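Peruvianin-I (Thevetia peruviana, PDB 6ORM) is a germin-like cysteine peptidase of plant latex that probably hydrolyses peptide bonds in proteins. Local coordinates at residues Asn75-Leu80 with Ala145-Ser150. Residues are numbered along the deposited sequence; the frame is centred on the assembly and turned at random.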
loop_
_atom_site.group_PDB
_atom_site.type_symbol
_atom_site.label_atom_id
_atom_site.label_comp_id
_atom_site.label_asym_id
_atom_site.label_seq_id
_atom_site.Cartn_x
_atom_site.Cartn_y
_atom_site.Cartn_z
ATOM N N ASN A 75 -14.916 -13.793 10.767
ATOM C CA ASN A 75 -15.001 -15.172 11.219
ATOM C C ASN A 75 -15.832 -15.232 12.493
ATOM O O ASN A 75 -15.698 -14.372 13.368
ATOM C CB ASN A 75 -13.607 -15.761 11.484
ATOM C CG ASN A 75 -12.757 -15.854 10.229
ATOM O OD1 ASN A 75 -13.265 -16.088 9.133
ATOM N ND2 ASN A 75 -11.453 -15.672 10.388
ATOM N N ARG A 76 -16.686 -16.247 12.595
ATOM C CA ARG A 76 -17.436 -16.502 13.817
ATOM C C ARG A 76 -16.746 -17.602 14.606
ATOM O O ARG A 76 -16.448 -18.670 14.062
ATOM C CB ARG A 76 -18.881 -16.906 13.518
ATOM C CG ARG A 76 -19.706 -17.135 14.781
ATOM C CD ARG A 76 -21.058 -17.774 14.485
ATOM N NE ARG A 76 -20.927 -19.111 13.917
ATOM C CZ ARG A 76 -21.875 -19.722 13.213
ATOM N NH1 ARG A 76 -23.046 -19.131 13.015
ATOM N NH2 ARG A 76 -21.662 -20.940 12.731
ATOM N N CYS A 77 -16.507 -17.345 15.888
ATOM C CA CYS A 77 -15.878 -18.309 16.776
ATOM C C CYS A 77 -16.845 -18.637 17.902
ATOM O O CYS A 77 -17.354 -17.733 18.571
ATOM C CB CYS A 77 -14.561 -17.769 17.336
ATOM S SG CYS A 77 -13.300 -17.335 16.096
ATOM N N VAL A 78 -17.090 -19.927 18.112
ATOM C CA VAL A 78 -17.920 -20.409 19.209
ATOM C C VAL A 78 -17.066 -21.316 20.082
ATOM O O VAL A 78 -16.394 -22.223 19.577
ATOM C CB VAL A 78 -19.168 -21.146 18.692
ATOM C CG1 VAL A 78 -19.991 -21.695 19.852
ATOM C CG2 VAL A 78 -20.006 -20.215 17.823
ATOM N N LEU A 79 -17.092 -21.066 21.387
ATOM C CA LEU A 79 -16.324 -21.831 22.359
ATOM C C LEU A 79 -17.287 -22.575 23.269
ATOM O O LEU A 79 -18.148 -21.956 23.904
ATOM C CB LEU A 79 -15.412 -20.919 23.179
ATOM C CG LEU A 79 -14.192 -20.317 22.480
ATOM C CD1 LEU A 79 -13.540 -19.264 23.364
ATOM C CD2 LEU A 79 -13.192 -21.405 22.112
ATOM N N LEU A 80 -17.147 -23.898 23.324
ATOM C CA LEU A 80 -17.857 -24.685 24.313
ATOM C C LEU A 80 -17.414 -24.266 25.713
ATOM O O LEU A 80 -16.389 -23.597 25.872
ATOM C CB LEU A 80 -17.590 -26.172 24.091
ATOM C CG LEU A 80 -18.091 -26.754 22.770
ATOM C CD1 LEU A 80 -17.573 -28.169 22.582
ATOM C CD2 LEU A 80 -19.612 -26.725 22.719
ATOM N N ALA A 145 -19.578 -19.457 24.415
ATOM C CA ALA A 145 -19.152 -18.096 24.129
ATOM C C ALA A 145 -19.082 -17.919 22.619
ATOM O O ALA A 145 -18.550 -18.784 21.914
ATOM C CB ALA A 145 -17.798 -17.797 24.770
ATOM N N THR A 146 -19.626 -16.813 22.122
ATOM C CA THR A 146 -19.577 -16.485 20.703
ATOM C C THR A 146 -18.938 -15.117 20.523
ATOM O O THR A 146 -19.286 -14.168 21.232
ATOM C CB THR A 146 -20.977 -16.496 20.079
ATOM O OG1 THR A 146 -21.574 -17.787 20.257
ATOM C CG2 THR A 146 -20.906 -16.179 18.589
ATOM N N PHE A 147 -17.995 -15.024 19.589
ATOM C CA PHE A 147 -17.444 -13.738 19.196
ATOM C C PHE A 147 -17.135 -13.751 17.708
ATOM O O PHE A 147 -16.916 -14.806 17.109
ATOM C CB PHE A 147 -16.195 -13.365 20.013
ATOM C CG PHE A 147 -15.066 -14.355 19.916
ATOM C CD1 PHE A 147 -15.034 -15.472 20.734
ATOM C CD2 PHE A 147 -14.014 -14.145 19.037
ATOM C CE1 PHE A 147 -13.989 -16.371 20.661
ATOM C CE2 PHE A 147 -12.965 -15.041 18.960
ATOM C CZ PHE A 147 -12.950 -16.154 19.778
ATOM N N TYR A 148 -17.136 -12.559 17.119
ATOM C CA TYR A 148 -16.848 -12.367 15.707
ATOM C C TYR A 148 -15.549 -11.591 15.563
ATOM O O TYR A 148 -15.352 -10.573 16.234
ATOM C CB TYR A 148 -17.991 -11.624 15.014
ATOM C CG TYR A 148 -19.274 -12.413 14.989
ATOM C CD1 TYR A 148 -20.101 -12.465 16.101
ATOM C CD2 TYR A 148 -19.650 -13.124 13.858
ATOM C CE1 TYR A 148 -21.271 -13.194 16.086
ATOM C CE2 TYR A 148 -20.818 -13.855 13.830
ATOM C CZ TYR A 148 -21.625 -13.886 14.948
ATOM O OH TYR A 148 -22.790 -14.614 14.930
ATOM N N ALA A 149 -14.669 -12.078 14.699
ATOM C CA ALA A 149 -13.413 -11.409 14.395
ATOM C C ALA A 149 -13.523 -10.746 13.027
ATOM O O ALA A 149 -13.740 -11.427 12.020
ATOM C CB ALA A 149 -12.249 -12.400 14.423
ATOM N N SER A 150 -13.401 -9.420 13.000
ATOM C CA SER A 150 -13.288 -8.675 11.753
ATOM C C SER A 150 -11.811 -8.454 11.456
ATOM O O SER A 150 -11.070 -7.969 12.317
ATOM C CB SER A 150 -14.022 -7.336 11.847
ATOM O OG SER A 150 -15.420 -7.520 12.002
#
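Neighbouring antiparallel strands in a sheet of the cupin domain, Asn75-Leu79 and Ala145-Ser150, are in register so that Cys77 pairs with Phe147 and Arg76 with Tyr148. Six backbone hydrogen bonds tie Asn75 to Ala149, Cys77 to Phe147 and Leu79 to Ala145, the bond from Cys77 N to Phe147 O measuring 2.8 Å and running almost straight. Phe147 CG sits between its own backbone N and carbonyl carbon (chi1 59°), which brings the ring across to Cys77. Cys77 CB sits over one ring face in a CH-pi contact, 3.6 Å from the centroid, while Cys77 SG makes an oblique sulfur-aromatic contact with the same ring. Leu79 CD1 meets the ring edge at Phe147 CE1, 4.0 Å away. This side of the sheet turns into the cupin beta-barrel, where Val97, Ile104 and Thr137 also pack on Phe147. Were Phe147 replaced by an alanine, Cys77 CB and Leu79 CD1 would probably lose their shared aromatic partner and a gap open toward Ile104. On the other face, the aliphatic part of Arg76 runs alongside Tyr148, Arg76 CG 3.6 Å from Tyr148 CE2, and Arg76 NH2 goes on to hydrogen-bond Gln44 O and Thr57 OG1. Beside them, Val78 CG2 touches Thr146 OG1, which is hydrogen-bonded to Glu101.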